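Local coordinates for probable branched-chain amino acid ABC transporter, amino acid binding protein (Thermus thermophilus, PDB 3LKB), which binds valine and probably serves as the substrate-binding component of a branched-chain amino acid ABC transporter, at residues Tyr27-Glu32 with Val285-Gly290; Leu90-Gln95 with Pro113-Tyr118; Glu135-Glu140 with Leu170-Val175. The protein carries 2 engineered substitutions. All blocks are in the same frame, centred on the assembly; numbering follows the deposited sequence.

The three contacts lie in different parts of a two-lobed binding protein of the periplasmic type. Interaction 1 is the most buried and closes the longest chain loop, joining helix 21-41 to helix 285-308 close to the bound valine. Interactions 2 and 3 are nested inside that loop and follow one another in sequence. Interaction 2 ties helix 84-97 to the loop between strands 101-103 and 121-123; interaction 3 packs helix 126-140 on the turn leading from helix 160-170 into strand 173-179, an outermost strand of the seven-stranded sheet. The centres of interactions 1 and 2 lie about 24 Å apart, and that of interaction 3 about 33 and 34 Å from them, so no two touch.

Interaction 1. Residues Tyr27-Glu32 with Val285-Gly290; sequences YGAAVE and VNYTNG
Y27 lays one face of its ring on the backbone of G290, the clearest of several weak forces that join two helices without a hydrogen bond between these segments. The CH-pi contact is nearly ideal: G290 CA stands 3.6 Å from the centroid of the Y27 ring, 3° off the ring normal. Turning CG away from the backbone N of Y27 (chi1 -165°) brings the ring over this residue. The absence of a side chain matters here, since a CB on G290 would run into the carbonyl O of Y27. At the ring edge sits the amide of N289, steeply inclined to the ring, with N289 CG 3.5 Å from Y27 CE1. Put in place of Y27, an alanine is likely to leave G290 CA without its aromatic cover and open a gap beside the N289 amide.

Backbone contributes a CA-H...O contact, Y27 CA to N286 O at 3.4 Å; the same oxygen accepts G290 N in the helix.

Apolar contact is made by A30, whose CB lies 3.5 Å from Y287 CD1, while the hydroxyl of Y287 bonds D33.

With small A30 facing G290, the axes of segments 27-32 and 285-290 approach to 7.0 Å and cross at -44°. In this periplasmic binding protein fold the Y27 side chain lies about 6 Å from the bound valine; its ring also meets W12 of strand 6-14 and touches A104 of the valine pocket, while Y287 reaches helix 263-274.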
loop_
_atom_site.group_PDB
_atom_site.type_symbol
_atom_site.label_atom_id
_atom_site.label_comp_id
_atom_site.label_asym_id
_atom_site.label_seq_id
_atom_site.Cartn_x
_atom_site.Cartn_y
_atom_site.Cartn_z
ATOM N N TYR A 27 8.372 -5.908 -1.100
ATOM C CA TYR A 27 9.560 -5.857 -1.931
ATOM C C TYR A 27 10.329 -4.521 -1.807
ATOM O O TYR A 27 11.541 -4.513 -1.609
ATOM C CB TYR A 27 9.143 -6.046 -3.395
ATOM C CG TYR A 27 10.265 -6.366 -4.336
ATOM C CD1 TYR A 27 10.405 -7.651 -4.844
ATOM C CD2 TYR A 27 11.176 -5.391 -4.739
ATOM C CE1 TYR A 27 11.428 -7.976 -5.736
ATOM C CE2 TYR A 27 12.207 -5.706 -5.640
ATOM C CZ TYR A 27 12.325 -7.009 -6.131
ATOM O OH TYR A 27 13.326 -7.354 -7.044
ATOM N N GLY A 28 9.616 -3.403 -1.960
ATOM C CA GLY A 28 10.240 -2.096 -1.882
ATOM C C GLY A 28 10.839 -1.961 -0.504
ATOM O O GLY A 28 11.976 -1.520 -0.339
ATOM N N ALA A 29 10.100 -2.424 0.489
ATOM C CA ALA A 29 10.529 -2.246 1.857
ATOM C C ALA A 29 11.864 -2.985 2.104
ATOM O O ALA A 29 12.766 -2.477 2.776
ATOM C CB ALA A 29 9.385 -2.739 2.841
ATOM N N ALA A 30 11.970 -4.196 1.567
ATOM C CA ALA A 30 13.198 -5.003 1.718
ATOM C C ALA A 30 14.380 -4.293 1.079
ATOM O O ALA A 30 15.473 -4.309 1.625
ATOM C CB ALA A 30 13.015 -6.398 1.125
ATOM N N VAL A 31 14.175 -3.641 -0.064
ATOM C CA VAL A 31 15.314 -2.998 -0.732
ATOM C C VAL A 31 15.838 -1.865 0.185
ATOM O O VAL A 31 17.031 -1.727 0.423
ATOM C CB VAL A 31 14.917 -2.411 -2.093
ATOM C CG1 VAL A 31 16.038 -1.589 -2.630
ATOM C CG2 VAL A 31 14.518 -3.475 -3.069
ATOM N N GLU A 32 14.911 -1.052 0.691
ATOM C CA GLU A 32 15.266 0.068 1.520
ATOM C C GLU A 32 15.958 -0.441 2.770
ATOM O O GLU A 32 16.982 0.092 3.158
ATOM C CB GLU A 32 14.036 0.865 1.904
ATOM C CG GLU A 32 14.401 2.119 2.656
ATOM C CD GLU A 32 13.237 3.097 2.811
ATOM O OE1 GLU A 32 12.432 3.276 1.847
ATOM O OE2 GLU A 32 13.147 3.694 3.914
ATOM N N VAL A 285 7.124 -13.599 1.501
ATOM C CA VAL A 285 8.104 -14.103 0.562
ATOM C C VAL A 285 8.606 -12.971 -0.331
ATOM O O VAL A 285 9.721 -13.023 -0.829
ATOM C CB VAL A 285 7.556 -15.262 -0.282
ATOM C CG1 VAL A 285 6.631 -14.739 -1.423
ATOM C CG2 VAL A 285 8.720 -16.150 -0.828
ATOM N N ASN A 286 7.821 -11.901 -0.470
ATOM C CA ASN A 286 8.287 -10.746 -1.275
ATOM C C ASN A 286 9.294 -9.793 -0.609
ATOM O O ASN A 286 10.133 -9.164 -1.262
ATOM C CB ASN A 286 7.100 -10.101 -1.969
ATOM C CG ASN A 286 6.475 -11.078 -2.956
ATOM O OD1 ASN A 286 7.192 -11.662 -3.781
ATOM N ND2 ASN A 286 5.200 -11.348 -2.822
ATOM N N TYR A 287 9.249 -9.752 0.707
ATOM C CA TYR A 287 10.318 -9.164 1.487
ATOM C C TYR A 287 11.580 -9.993 1.277
ATOM O O TYR A 287 12.629 -9.460 1.019
ATOM C CB TYR A 287 9.866 -9.113 2.950
ATOM C CG TYR A 287 10.701 -8.258 3.847
ATOM C CD1 TYR A 287 10.674 -6.887 3.717
ATOM C CD2 TYR A 287 11.550 -8.831 4.804
ATOM C CE1 TYR A 287 11.432 -6.082 4.514
ATOM C CE2 TYR A 287 12.349 -8.019 5.645
ATOM C CZ TYR A 287 12.279 -6.635 5.471
ATOM O OH TYR A 287 13.011 -5.771 6.236
ATOM N N THR A 288 11.477 -11.310 1.269
ATOM C CA THR A 288 12.625 -12.151 0.887
ATOM C C THR A 288 13.111 -11.836 -0.542
ATOM O O THR A 288 14.308 -11.734 -0.793
ATOM C CB THR A 288 12.273 -13.666 0.954
ATOM O OG1 THR A 288 11.491 -13.925 2.115
ATOM C CG2 THR A 288 13.533 -14.545 0.990
ATOM N N ASN A 289 12.161 -11.685 -1.466
ATOM C CA ASN A 289 12.404 -11.420 -2.887
ATOM C C ASN A 289 13.157 -10.104 -3.118
ATOM O O ASN A 289 14.185 -10.079 -3.785
ATOM C CB ASN A 289 11.038 -11.421 -3.572
ATOM C CG ASN A 289 11.110 -11.435 -5.083
ATOM O OD1 ASN A 289 12.197 -11.464 -5.688
ATOM N ND2 ASN A 289 9.924 -11.394 -5.721
ATOM N N GLY A 290 12.668 -9.017 -2.535
ATOM C CA GLY A 290 13.404 -7.737 -2.547
ATOM C C GLY A 290 14.781 -7.783 -1.902
ATOM O O GLY A 290 15.724 -7.133 -2.358
#

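Interaction 2. Residues Leu90-Gln95 with Pro113-Tyr118; sequences LKPLIQ and PPNNDY
Q95 meets N115 first and D117 last as its side chain leaves helix 84-97. Q95 CB lies 3.7 Å from N115 CB, and Q95 CG comes 3.2 Å from N115 OD1, the two side chains crossing obliquely with amide planes 32° apart. A bend at chi2 (70°) then carries Q95 CD past N115 CA, 3.6 Å away, and turns the amide toward the backbone beyond. There Q95 OE1 accepts D117 N at 3.1 Å, in the carbonyl plane on a lone pair, and also takes a hydrogen from a water that donates to N115 O and accepts Y118 N. At the other branch Q95 NE2 gives a 2.9 Å bond to D117 OD2, approaching from above the carboxylate plane.

The helix is the connection of a beta-alpha-beta crossover between parallel strands 79-81 and 101-103, and residues 113-118 belong to the loop that follows the second strand, with a cis peptide bond before P114. One turn earlier in the helix, K91 reaches the same loop: K91 NZ bonds P114 O at 3.2 Å, almost straight along the C=O axis, and also grips the carbonyls of D112 and E109. Next to Q95, I94 CG2 slides past Y118 CB at 4.1 Å, and the hydroxyl of Y118 bonds R98.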
loop_
_atom_site.group_PDB
_atom_site.type_symbol
_atom_site.label_atom_id
_atom_site.label_comp_id
_atom_site.label_asym_id
_atom_site.label_seq_id
_atom_site.Cartn_x
_atom_site.Cartn_y
_atom_site.Cartn_z
ATOM N N LEU A 90 11.457 -0.399 -21.293
ATOM C CA LEU A 90 12.832 0.098 -21.104
ATOM C C LEU A 90 13.977 -0.740 -21.666
ATOM O O LEU A 90 15.120 -0.264 -21.626
ATOM C CB LEU A 90 13.112 0.257 -19.606
ATOM C CG LEU A 90 11.982 1.020 -18.943
ATOM C CD1 LEU A 90 12.293 1.072 -17.514
ATOM C CD2 LEU A 90 11.986 2.400 -19.524
ATOM N N LYS A 91 13.720 -1.973 -22.123
ATOM C CA LYS A 91 14.815 -2.828 -22.654
ATOM C C LYS A 91 15.733 -2.088 -23.669
ATOM O O LYS A 91 16.960 -2.059 -23.486
ATOM C CB LYS A 91 14.302 -4.151 -23.262
ATOM C CG LYS A 91 13.977 -5.283 -22.273
ATOM C CD LYS A 91 13.444 -6.534 -23.014
ATOM C CE LYS A 91 14.614 -7.485 -23.440
ATOM N NZ LYS A 91 14.154 -8.690 -24.216
ATOM N N PRO A 92 15.159 -1.449 -24.716
ATOM C CA PRO A 92 16.065 -0.733 -25.672
ATOM C C PRO A 92 17.000 0.283 -24.992
ATOM O O PRO A 92 18.173 0.390 -25.352
ATOM C CB PRO A 92 15.075 0.008 -26.611
ATOM C CG PRO A 92 13.857 -0.885 -26.606
ATOM C CD PRO A 92 13.747 -1.396 -25.155
ATOM N N LEU A 93 16.467 1.027 -24.028
ATOM C CA LEU A 93 17.233 2.043 -23.337
ATOM C C LEU A 93 18.244 1.410 -22.357
ATOM O O LEU A 93 19.389 1.879 -22.237
ATOM C CB LEU A 93 16.271 2.973 -22.629
ATOM C CG LEU A 93 16.800 4.214 -21.928
ATOM C CD1 LEU A 93 17.591 5.087 -22.919
ATOM C CD2 LEU A 93 15.553 4.952 -21.396
ATOM N N ILE A 94 17.832 0.340 -21.678
ATOM C CA ILE A 94 18.761 -0.365 -20.783
ATOM C C ILE A 94 20.001 -0.862 -21.536
ATOM O O ILE A 94 21.117 -0.663 -21.108
ATOM C CB ILE A 94 18.071 -1.544 -20.041
ATOM C CG1 ILE A 94 16.935 -1.003 -19.140
ATOM C CG2 ILE A 94 19.113 -2.367 -19.256
ATOM C CD1 ILE A 94 16.209 -1.981 -18.329
ATOM N N GLN A 95 19.744 -1.564 -22.629
ATOM C CA GLN A 95 20.734 -1.993 -23.595
ATOM C C GLN A 95 21.616 -0.825 -24.069
ATOM O O GLN A 95 22.856 -0.951 -24.072
ATOM C CB GLN A 95 20.024 -2.675 -24.784
ATOM C CG GLN A 95 20.957 -3.305 -25.844
ATOM C CD GLN A 95 21.675 -4.553 -25.334
ATOM O OE1 GLN A 95 21.173 -5.271 -24.433
ATOM N NE2 GLN A 95 22.871 -4.814 -25.894
ATOM N N PRO A 113 16.511 -12.176 -26.652
ATOM C CA PRO A 113 16.937 -11.144 -27.610
ATOM C C PRO A 113 15.750 -10.478 -28.234
ATOM O O PRO A 113 14.678 -11.072 -28.276
ATOM C CB PRO A 113 17.685 -11.936 -28.686
ATOM C CG PRO A 113 17.382 -13.376 -28.384
ATOM C CD PRO A 113 17.128 -13.483 -26.948
ATOM N N PRO A 114 15.911 -9.229 -28.687
ATOM C CA PRO A 114 17.149 -8.400 -28.600
ATOM C C PRO A 114 17.207 -7.681 -27.244
ATOM O O PRO A 114 16.311 -7.878 -26.422
ATOM C CB PRO A 114 16.939 -7.365 -29.708
ATOM C CG PRO A 114 15.449 -7.141 -29.734
ATOM C CD PRO A 114 14.776 -8.472 -29.268
ATOM N N ASN A 115 18.245 -6.860 -27.041
ATOM C CA ASN A 115 18.352 -5.903 -25.935
ATOM C C ASN A 115 18.363 -6.569 -24.556
ATOM O O ASN A 115 17.818 -6.047 -23.592
ATOM C CB ASN A 115 17.248 -4.817 -26.027
ATOM C CG ASN A 115 17.325 -3.993 -27.316
ATOM O OD1 ASN A 115 18.414 -3.686 -27.797
ATOM N ND2 ASN A 115 16.156 -3.626 -27.875
ATOM N N ASN A 116 19.009 -7.721 -24.494
ATOM C CA ASN A 116 19.021 -8.581 -23.318
ATOM C C ASN A 116 20.398 -8.752 -22.632
ATOM O O ASN A 116 20.512 -9.500 -21.664
ATOM C CB ASN A 116 18.468 -9.964 -23.700
ATOM C CG ASN A 116 19.369 -10.719 -24.705
ATOM O OD1 ASN A 116 19.559 -11.929 -24.585
ATOM N ND2 ASN A 116 19.889 -10.014 -25.706
ATOM N N ASP A 117 21.431 -8.045 -23.090
ATOM C CA ASP A 117 22.750 -8.280 -22.521
ATOM C C ASP A 117 22.897 -7.866 -21.039
ATOM O O ASP A 117 23.738 -8.434 -20.310
ATOM C CB ASP A 117 23.821 -7.607 -23.365
ATOM C CG ASP A 117 23.919 -8.164 -24.797
ATOM O OD1 ASP A 117 23.686 -9.395 -25.038
ATOM O OD2 ASP A 117 24.262 -7.333 -25.692
ATOM N N TYR A 118 22.062 -6.923 -20.592
ATOM C CA TYR A 118 22.200 -6.333 -19.236
ATOM C C TYR A 118 21.101 -6.625 -18.214
ATOM O O TYR A 118 21.051 -5.983 -17.174
ATOM C CB TYR A 118 22.378 -4.818 -19.338
ATOM C CG TYR A 118 23.576 -4.503 -20.169
ATOM C CD1 TYR A 118 23.432 -4.169 -21.520
ATOM C CD2 TYR A 118 24.863 -4.647 -19.641
ATOM C CE1 TYR A 118 24.524 -3.932 -22.298
ATOM C CE2 TYR A 118 25.977 -4.432 -20.399
ATOM C CZ TYR A 118 25.799 -4.056 -21.739
ATOM O OH TYR A 118 26.891 -3.781 -22.524
HETATM O O HOH W 1 19.959 -5.243 -21.850
#

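Interaction 3. Residues Glu135-Glu140 with Leu170-Val175; sequences EYIARE and LGLQIV
L170 spreads its two methyl groups over the last turns of helix 126-140. L170 CD1 rests 3.9 Å from the backbone N of E135, while L170 CD2 comes 4.0 Å from A138 CB and 4.3 Å from E135 CG, so the isobutyl group lies across E135 and A138, about one helical turn apart. The aliphatic part of E135 serves here; its carboxylate is taken elsewhere, OE1 bonding the hydroxyl of S375, and L377 of helix 376-383 touches both E135 and L170.

At G171 the chain leaves the preceding helix with positive phi (76°) and two bonds back into the last turn, a Schellman motif that redirects the backbone into strand 173-179. The segment is thus the exit from the helical crossover of a beta-alpha-beta unit, in which strands 145-150 and 173-179 lie side by side and parallel.

L172 points its side chain back toward the helix. With CG anti to the carbonyl carbon (chi1 -54°) the branched end faces the helix, and its two methyls part: L172 CD2 lies 3.8 Å from A138 CB and L172 CD1 4.1 Å from I137 CG2. The small A138 is therefore touched by both leucines, whereas I137 meets L172 alone of the two.

From Q173 onward the backbone bonds pass to A144 and V146, beside the parallel strand 145-150.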
loop_
_atom_site.group_PDB
_atom_site.type_symbol
_atom_site.label_atom_id
_atom_site.label_comp_id
_atom_site.label_asym_id
_atom_site.label_seq_id
_atom_site.Cartn_x
_atom_site.Cartn_y
_atom_site.Cartn_z
ATOM N N GLU A 135 3.432 -29.746 -15.246
ATOM C CA GLU A 135 4.026 -31.061 -15.213
ATOM C C GLU A 135 3.423 -31.771 -14.021
ATOM O O GLU A 135 2.935 -32.893 -14.119
ATOM C CB GLU A 135 5.530 -30.985 -15.042
ATOM C CG GLU A 135 6.293 -30.818 -16.346
ATOM C CD GLU A 135 7.815 -31.080 -16.185
ATOM O OE1 GLU A 135 8.556 -30.047 -16.104
ATOM O OE2 GLU A 135 8.234 -32.294 -16.128
ATOM N N TYR A 136 3.410 -31.075 -12.894
ATOM C CA TYR A 136 2.847 -31.610 -11.684
ATOM C C TYR A 136 1.369 -32.009 -11.939
ATOM O O TYR A 136 0.955 -33.086 -11.532
ATOM C CB TYR A 136 2.983 -30.576 -10.569
ATOM C CG TYR A 136 2.495 -31.078 -9.251
ATOM C CD1 TYR A 136 3.380 -31.547 -8.307
ATOM C CD2 TYR A 136 1.143 -31.136 -8.974
ATOM C CE1 TYR A 136 2.931 -32.058 -7.091
ATOM C CE2 TYR A 136 0.678 -31.627 -7.763
ATOM C CZ TYR A 136 1.582 -32.088 -6.845
ATOM O OH TYR A 136 1.152 -32.564 -5.662
ATOM N N ILE A 137 0.585 -31.170 -12.621
ATOM C CA ILE A 137 -0.776 -31.564 -12.970
ATOM C C ILE A 137 -0.830 -32.897 -13.773
ATOM O O ILE A 137 -1.652 -33.757 -13.458
ATOM C CB ILE A 137 -1.535 -30.468 -13.749
ATOM C CG1 ILE A 137 -1.882 -29.290 -12.841
ATOM C CG2 ILE A 137 -2.825 -31.057 -14.382
ATOM C CD1 ILE A 137 -2.181 -27.994 -13.611
ATOM N N ALA A 138 0.017 -33.036 -14.802
ATOM C CA ALA A 138 -0.026 -34.197 -15.713
ATOM C C ALA A 138 0.401 -35.482 -14.983
ATOM O O ALA A 138 -0.112 -36.532 -15.265
ATOM C CB ALA A 138 0.837 -33.960 -16.977
ATOM N N ARG A 139 1.331 -35.387 -14.036
ATOM C CA ARG A 139 1.667 -36.540 -13.196
ATOM C C ARG A 139 0.455 -37.015 -12.392
ATOM O O ARG A 139 0.279 -38.197 -12.212
ATOM C CB ARG A 139 2.758 -36.170 -12.216
ATOM C CG ARG A 139 2.247 -35.078 -11.121
ATOM C CD ARG A 139 2.196 -35.481 -9.585
ATOM N NE ARG A 139 3.493 -35.272 -8.909
ATOM C CZ ARG A 139 4.637 -35.891 -9.249
ATOM N NH1 ARG A 139 4.640 -36.749 -10.276
ATOM N NH2 ARG A 139 5.780 -35.650 -8.570
ATOM N N GLU A 140 -0.359 -36.085 -11.884
ATOM C CA GLU A 140 -1.543 -36.435 -11.088
ATOM C C GLU A 140 -2.642 -37.065 -11.909
ATOM O O GLU A 140 -3.261 -38.006 -11.454
ATOM C CB GLU A 140 -2.166 -35.209 -10.449
ATOM C CG GLU A 140 -1.582 -34.852 -9.154
ATOM C CD GLU A 140 -2.618 -34.490 -8.092
ATOM O OE1 GLU A 140 -2.226 -34.552 -6.905
ATOM O OE2 GLU A 140 -3.779 -34.120 -8.418
ATOM N N LEU A 170 2.146 -32.279 -22.958
ATOM C CA LEU A 170 1.815 -33.125 -21.811
ATOM C C LEU A 170 0.483 -33.824 -21.985
ATOM O O LEU A 170 0.101 -34.632 -21.152
ATOM C CB LEU A 170 1.714 -32.263 -20.547
ATOM C CG LEU A 170 3.010 -31.725 -19.968
ATOM C CD1 LEU A 170 2.654 -30.642 -18.997
ATOM C CD2 LEU A 170 3.895 -32.835 -19.307
ATOM N N GLY A 171 -0.241 -33.460 -23.029
ATOM C CA GLY A 171 -1.567 -33.985 -23.268
ATOM C C GLY A 171 -2.651 -33.392 -22.379
ATOM O O GLY A 171 -3.637 -34.084 -22.087
ATOM N N LEU A 172 -2.491 -32.137 -21.936
ATOM C CA LEU A 172 -3.501 -31.487 -21.091
ATOM C C LEU A 172 -4.341 -30.578 -21.947
ATOM O O LEU A 172 -3.928 -30.152 -23.009
ATOM C CB LEU A 172 -2.856 -30.648 -19.996
ATOM C CG LEU A 172 -1.830 -31.316 -19.076
ATOM C CD1 LEU A 172 -1.309 -30.307 -18.069
ATOM C CD2 LEU A 172 -2.357 -32.558 -18.357
ATOM N N GLN A 173 -5.533 -30.233 -21.506
ATOM C CA GLN A 173 -6.196 -29.219 -22.275
ATOM C C GLN A 173 -6.470 -27.938 -21.515
ATOM O O GLN A 173 -7.095 -27.925 -20.455
ATOM C CB GLN A 173 -7.395 -29.776 -22.990
ATOM C CG GLN A 173 -8.551 -30.131 -22.161
ATOM C CD GLN A 173 -9.688 -30.600 -23.056
ATOM O OE1 GLN A 173 -10.592 -29.829 -23.412
ATOM N NE2 GLN A 173 -9.617 -31.860 -23.469
ATOM N N ILE A 174 -5.938 -26.859 -22.047
ATOM C CA ILE A 174 -6.242 -25.554 -21.538
ATOM C C ILE A 174 -7.576 -25.199 -22.128
ATOM O O ILE A 174 -7.650 -25.001 -23.339
ATOM C CB ILE A 174 -5.226 -24.529 -22.056
ATOM C CG1 ILE A 174 -3.815 -24.926 -21.629
ATOM C CG2 ILE A 174 -5.622 -23.082 -21.625
ATOM C CD1 ILE A 174 -3.445 -24.553 -20.226
ATOM N N VAL A 175 -8.610 -25.094 -21.310
ATOM C CA VAL A 175 -9.950 -24.888 -21.858
ATOM C C VAL A 175 -10.395 -23.400 -21.851
ATOM O O VAL A 175 -11.269 -22.988 -22.642
ATOM C CB VAL A 175 -11.019 -25.787 -21.187
ATOM C CG1 VAL A 175 -10.372 -26.760 -20.230
ATOM C CG2 VAL A 175 -12.011 -24.966 -20.422
#